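Local coordinates for CYTH domain-containing protein (Pyrococcus furiosus, PDB 1YEM) that is of unknown function but carries a CYTH domain, a fold whose members typically bind triphosphate groups and divalent metal ions inside a barrel of antiparallel strands, at residues Val34-Gln39 with Val57-Lys62; Leu52-Val57 with Gly86-Ala91. All coordinates share one frame; numbering follows the deposited sequence.

Interaction 1 of 2, residues Val34-Gln39 with Val57-Lys62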
loop_
_atom_site.group_PDB
_atom_site.type_symbol
_atom_site.label_atom_id
_atom_site.label_comp_id
_atom_site.label_asym_id
_atom_site.label_seq_id
_atom_site.Cartn_x
_atom_site.Cartn_y
_atom_site.Cartn_z
ATOM N N VAL B 34 2.355 24.103 -9.891
ATOM C CA VAL B 34 1.430 22.972 -9.788
ATOM C C VAL B 34 1.138 22.649 -8.318
ATOM O O VAL B 34 -0.014 22.645 -7.902
ATOM C CB VAL B 34 1.989 21.710 -10.504
ATOM C CG1 VAL B 34 1.029 20.533 -10.364
ATOM C CG2 VAL B 34 2.272 22.018 -11.984
ATOM N N ARG B 35 2.179 22.353 -7.539
ATOM C CA ARG B 35 1.969 21.948 -6.156
ATOM C C ARG B 35 3.228 21.945 -5.312
ATOM O O ARG B 35 4.334 22.012 -5.820
ATOM C CB ARG B 35 1.279 20.566 -6.086
ATOM C CG ARG B 35 2.161 19.407 -6.408
ATOM N N TYR B 36 3.011 21.854 -4.002
ATOM C CA TYR B 36 4.058 21.899 -2.992
ATOM C C TYR B 36 3.880 20.714 -2.053
ATOM O O TYR B 36 2.767 20.452 -1.576
ATOM C CB TYR B 36 3.962 23.221 -2.204
ATOM C CG TYR B 36 4.828 23.261 -0.980
ATOM C CD1 TYR B 36 6.203 23.370 -1.092
ATOM C CD2 TYR B 36 4.268 23.169 0.301
ATOM C CE1 TYR B 36 7.013 23.393 0.032
ATOM C CE2 TYR B 36 5.066 23.196 1.441
ATOM C CZ TYR B 36 6.442 23.310 1.300
ATOM O OH TYR B 36 7.251 23.352 2.413
ATOM N N GLU B 37 4.966 20.015 -1.770
ATOM C CA GLU B 37 4.916 18.832 -0.927
ATOM C C GLU B 37 6.055 18.801 0.039
ATOM O O GLU B 37 7.205 18.921 -0.366
ATOM C CB GLU B 37 4.994 17.569 -1.778
ATOM C CG GLU B 37 3.771 17.339 -2.655
ATOM C CD GLU B 37 3.713 15.928 -3.269
ATOM O OE1 GLU B 37 2.739 15.660 -3.999
ATOM O OE2 GLU B 37 4.624 15.100 -3.025
ATOM N N GLU B 38 5.734 18.624 1.323
ATOM C CA GLU B 38 6.734 18.283 2.328
ATOM C C GLU B 38 6.735 16.769 2.453
ATOM O O GLU B 38 5.814 16.195 3.009
ATOM C CB GLU B 38 6.413 18.943 3.670
ATOM C CG GLU B 38 6.376 20.457 3.608
ATOM C CD GLU B 38 5.691 21.085 4.811
ATOM O OE1 GLU B 38 5.416 22.311 4.767
ATOM O OE2 GLU B 38 5.422 20.361 5.792
ATOM N N GLN B 39 7.780 16.137 1.933
ATOM C CA GLN B 39 7.803 14.695 1.779
ATOM C C GLN B 39 8.737 14.040 2.748
ATOM O O GLN B 39 9.804 14.554 3.028
ATOM C CB GLN B 39 8.245 14.310 0.364
ATOM C CG GLN B 39 7.417 14.930 -0.750
ATOM C CD GLN B 39 8.064 14.757 -2.113
ATOM O OE1 GLN B 39 9.269 14.618 -2.216
ATOM N NE2 GLN B 39 7.264 14.759 -3.150
ATOM N N VAL B 57 3.269 12.773 2.773
ATOM C CA VAL B 57 3.246 14.191 2.414
ATOM C C VAL B 57 2.485 14.953 3.511
ATOM O O VAL B 57 1.252 15.116 3.445
ATOM C CB VAL B 57 2.588 14.441 1.020
ATOM C CG1 VAL B 57 2.700 15.914 0.641
ATOM C CG2 VAL B 57 3.231 13.577 -0.062
ATOM N N HIS B 58 3.241 15.416 4.510
ATOM C CA HIS B 58 2.694 16.046 5.727
ATOM C C HIS B 58 1.668 17.128 5.456
ATOM O O HIS B 58 0.557 17.078 5.972
ATOM C CB HIS B 58 3.835 16.634 6.576
ATOM C CG HIS B 58 3.382 17.203 7.886
ATOM N ND1 HIS B 58 3.453 18.553 8.177
ATOM C CD2 HIS B 58 2.833 16.610 8.976
ATOM C CE1 HIS B 58 2.971 18.763 9.391
ATOM N NE2 HIS B 58 2.586 17.601 9.895
ATOM N N ASN B 59 2.038 18.107 4.640
ATOM C CA ASN B 59 1.151 19.232 4.373
ATOM C C ASN B 59 -0.168 18.865 3.698
ATOM O O ASN B 59 -1.133 19.583 3.834
ATOM C CB ASN B 59 1.870 20.331 3.551
ATOM C CG ASN B 59 2.329 19.840 2.193
ATOM O OD1 ASN B 59 3.058 18.855 2.094
ATOM N ND2 ASN B 59 1.897 20.509 1.154
ATOM N N LEU B 60 -0.206 17.770 2.951
ATOM C CA LEU B 60 -1.433 17.382 2.231
ATOM C C LEU B 60 -2.174 16.219 2.884
ATOM O O LEU B 60 -3.283 15.899 2.468
ATOM C CB LEU B 60 -1.116 17.029 0.782
ATOM C CG LEU B 60 -0.621 18.191 -0.074
ATOM C CD1 LEU B 60 -0.287 17.724 -1.493
ATOM C CD2 LEU B 60 -1.644 19.329 -0.106
ATOM N N LYS B 61 -1.575 15.612 3.910
ATOM C CA LYS B 61 -2.113 14.400 4.530
ATOM C C LYS B 61 -2.342 13.296 3.480
ATOM O O LYS B 61 -3.363 12.610 3.503
ATOM C CB LYS B 61 -3.415 14.694 5.327
ATOM C CG LYS B 61 -3.201 15.502 6.637
ATOM N N LYS B 62 -1.385 13.144 2.558
ATOM C CA LYS B 62 -1.439 12.080 1.554
ATOM C C LYS B 62 -0.222 11.183 1.716
ATOM O O LYS B 62 0.844 11.632 2.190
ATOM C CB LYS B 62 -1.497 12.642 0.121
ATOM C CG LYS B 62 -2.789 13.456 -0.256
ATOM C CD LYS B 62 -4.075 12.906 0.362
ATOM C CE LYS B 62 -5.327 13.426 -0.362
#
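The side-chain oxygen of Asn-59 receives the shortest hydrogen bond between the two segments: Glu-38 N reaches Asn-59 OD1 at 2.8 Å, with an almost straight N-H...O angle of 178°. The donor stands well above the amide's carbonyl plane, off the lone pairs. The same amide gives its other end to the strand, Asn-59 ND2 to Tyr-36 O at 2.9 Å, and this acceptor lies close to the amide plane. CG of Asn-59 sits between its backbone N and carbonyl carbon (chi1 61°), which swings the amide across to the edge of strand 32-44. Replacing Asn-59 by an alanine removes the amide, and Glu-38 N and Tyr-36 O would probably lose their mates on the turn, letting it shift against the strand. Nearer Val-57, the His-58 N to Glu-38 O bond is weak, while Val-57 CA lies 3.3 Å from Glu-38 O in a CA-H...O contact. Beside this backbone contact, Val-57 CG1 packs on Glu-37 CB at 3.7 Å. The Glu-37 carboxylate is held by Gln-39, whose NE2 donates to Glu-37 OE2 at 2.7 Å. The chemistry implies that a side-chain amide carries on the strand pairing where regular bridges end at Gln-39 and Val-57.

Interaction 2 of 2, residues Leu52-Val57 with Gly86-Ala91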
loop_
_atom_site.group_PDB
_atom_site.type_symbol
_atom_site.label_atom_id
_atom_site.label_comp_id
_atom_site.label_asym_id
_atom_site.label_seq_id
_atom_site.Cartn_x
_atom_site.Cartn_y
_atom_site.Cartn_z
ATOM N N LEU B 52 11.852 0.737 -3.785
ATOM C CA LEU B 52 10.631 0.571 -3.028
ATOM C C LEU B 52 10.649 1.587 -1.952
ATOM O O LEU B 52 11.586 1.620 -1.175
ATOM C CB LEU B 52 10.560 -0.839 -2.396
ATOM C CG LEU B 52 9.351 -1.127 -1.479
ATOM C CD1 LEU B 52 8.036 -1.054 -2.261
ATOM C CD2 LEU B 52 9.500 -2.488 -0.806
ATOM N N ARG B 53 9.625 2.431 -1.911
ATOM C CA ARG B 53 9.520 3.444 -0.866
ATOM C C ARG B 53 8.091 3.796 -0.505
ATOM O O ARG B 53 7.171 3.712 -1.337
ATOM C CB ARG B 53 10.272 4.738 -1.252
ATOM C CG ARG B 53 9.648 5.541 -2.370
ATOM C CD ARG B 53 9.817 7.032 -2.174
ATOM N NE ARG B 53 10.205 7.656 -3.435
ATOM C CZ ARG B 53 9.381 7.946 -4.439
ATOM N NH1 ARG B 53 8.081 7.725 -4.356
ATOM N NH2 ARG B 53 9.868 8.491 -5.527
ATOM N N ILE B 54 7.929 4.189 0.754
ATOM C CA ILE B 54 6.686 4.740 1.259
ATOM C C ILE B 54 6.927 6.232 1.434
ATOM O O ILE B 54 7.905 6.636 2.052
ATOM C CB ILE B 54 6.275 4.115 2.627
ATOM C CG1 ILE B 54 6.283 2.572 2.557
ATOM C CG2 ILE B 54 4.911 4.613 3.063
ATOM C CD1 ILE B 54 5.549 1.980 1.384
ATOM N N ARG B 55 6.040 7.037 0.875
ATOM C CA ARG B 55 6.156 8.474 0.965
ATOM C C ARG B 55 5.002 8.996 1.757
ATOM O O ARG B 55 3.865 8.659 1.459
ATOM C CB ARG B 55 6.145 9.130 -0.448
ATOM C CG ARG B 55 5.951 10.692 -0.446
ATOM C CD ARG B 55 6.202 11.320 -1.843
ATOM N NE ARG B 55 7.602 11.185 -2.216
ATOM C CZ ARG B 55 8.099 11.340 -3.441
ATOM N NH1 ARG B 55 9.403 11.148 -3.648
ATOM N NH2 ARG B 55 7.336 11.687 -4.445
ATOM N N GLY B 56 5.293 9.853 2.737
ATOM C CA GLY B 56 4.260 10.647 3.401
ATOM C C GLY B 56 4.391 12.115 3.033
ATOM O O GLY B 56 5.482 12.629 2.962
ATOM N N VAL B 57 3.269 12.773 2.773
ATOM C CA VAL B 57 3.246 14.191 2.414
ATOM C C VAL B 57 2.485 14.953 3.511
ATOM O O VAL B 57 1.252 15.116 3.445
ATOM C CB VAL B 57 2.588 14.441 1.020
ATOM C CG1 VAL B 57 2.700 15.914 0.641
ATOM C CG2 VAL B 57 3.231 13.577 -0.062
ATOM N N GLY B 86 -3.602 4.674 2.782
ATOM C CA GLY B 86 -4.327 5.377 3.830
ATOM C C GLY B 86 -3.500 5.652 5.063
ATOM O O GLY B 86 -3.846 6.514 5.824
ATOM N N ASP B 87 -2.404 4.916 5.254
ATOM C CA ASP B 87 -1.630 5.004 6.490
ATOM C C ASP B 87 -0.139 4.733 6.284
ATOM O O ASP B 87 0.278 3.608 5.970
ATOM C CB ASP B 87 -2.192 4.035 7.535
ATOM C CG ASP B 87 -1.594 4.252 8.910
ATOM O OD1 ASP B 87 -2.326 4.628 9.831
ATOM O OD2 ASP B 87 -0.388 4.043 9.077
ATOM N N PHE B 88 0.649 5.779 6.514
ATOM C CA PHE B 88 2.091 5.759 6.401
ATOM C C PHE B 88 2.732 4.773 7.347
ATOM O O PHE B 88 3.541 3.926 6.944
ATOM C CB PHE B 88 2.627 7.172 6.705
ATOM C CG PHE B 88 4.118 7.304 6.591
ATOM C CD1 PHE B 88 4.721 7.595 5.353
ATOM C CD2 PHE B 88 4.927 7.164 7.708
ATOM C CE1 PHE B 88 6.120 7.731 5.245
ATOM C CE2 PHE B 88 6.318 7.299 7.600
ATOM C CZ PHE B 88 6.909 7.581 6.353
ATOM N N GLU B 89 2.393 4.899 8.622
ATOM C CA GLU B 89 3.087 4.139 9.657
ATOM C C GLU B 89 2.780 2.653 9.516
ATOM O O GLU B 89 3.675 1.832 9.592
ATOM C CB GLU B 89 2.711 4.654 11.054
ATOM C CG GLU B 89 2.996 6.167 11.305
ATOM C CD GLU B 89 4.503 6.519 11.441
ATOM O OE1 GLU B 89 4.802 7.693 11.810
ATOM O OE2 GLU B 89 5.384 5.642 11.181
ATOM N N LYS B 90 1.517 2.322 9.262
ATOM C CA LYS B 90 1.099 0.928 9.083
ATOM C C LYS B 90 1.775 0.243 7.905
ATOM O O LYS B 90 2.111 -0.944 7.986
ATOM C CB LYS B 90 -0.414 0.846 8.911
ATOM C CG LYS B 90 -1.178 1.065 10.192
ATOM C CD LYS B 90 -2.661 0.946 9.938
ATOM C CE LYS B 90 -3.459 0.906 11.233
ATOM N NZ LYS B 90 -4.908 1.006 10.905
ATOM N N ALA B 91 1.971 0.987 6.808
ATOM C CA ALA B 91 2.678 0.462 5.642
ATOM C C ALA B 91 4.128 0.167 5.978
ATOM O O ALA B 91 4.693 -0.835 5.533
ATOM C CB ALA B 91 2.592 1.437 4.486
#
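Phe-88 brings CD1 and CE1 of its ring against the backbone of strand 50-57: its CE1 lies 3.4 Å from Gly-56 N, and its CD1 is 3.7 Å from Gly-56 CA. The carbonyl carbon of Arg-55 meets the ring at its edge, near the ring plane. A side chain on Gly-56 would point toward the helix and collide with Phe-88 CD1, which explains how the ring can come so close. Next to it, Ile-54 CG2 touches Phe-88 CD1 at 3.8 Å and Ala-91 CB, one helical turn on, at 4.2 Å. With CG extended opposite the backbone N (chi1 -179°), Phe-88 reaches from the first turn of its helix to the strand. That turn is fixed by Asp-87 at the N-cap, whose OD2 accepts from Lys-90 N at 2.6 Å with an angle of 173°. Farther out, Ile-85 packs on both Ile-54 and Ala-91, and Phe-83 of the second subunit touches Ala-91. Across the strand, Arg-55 points away from the helix and forms a salt bridge with Asp-41. A capped helix thus lies by its apolar side on an antiparallel barrel, whose other face carries Arg-53, Arg-55 and Asp-41, consistent with the charged tunnel of CYTH domains.

From the N terminus, strand 32-44 supplies the first half of interaction 1, and the chain then turns back through strand 50-57, the first half of interaction 2. Residues 57-62 close the loop of interaction 1 at the turn into strand 62-70. Strand 77-85 follows before residues 86-91 close the longer loop of interaction 2. The two loops cross, since their segments alternate, and both use Val-57. Their centres are about 13 Å apart, and they touch directly where Gln-39 NE2 packs 3.3 Å from Arg-55 NH2. Interaction 1 joins neighbouring strands at a turn, whereas interaction 2 ties helix 88-97 to the same sheet.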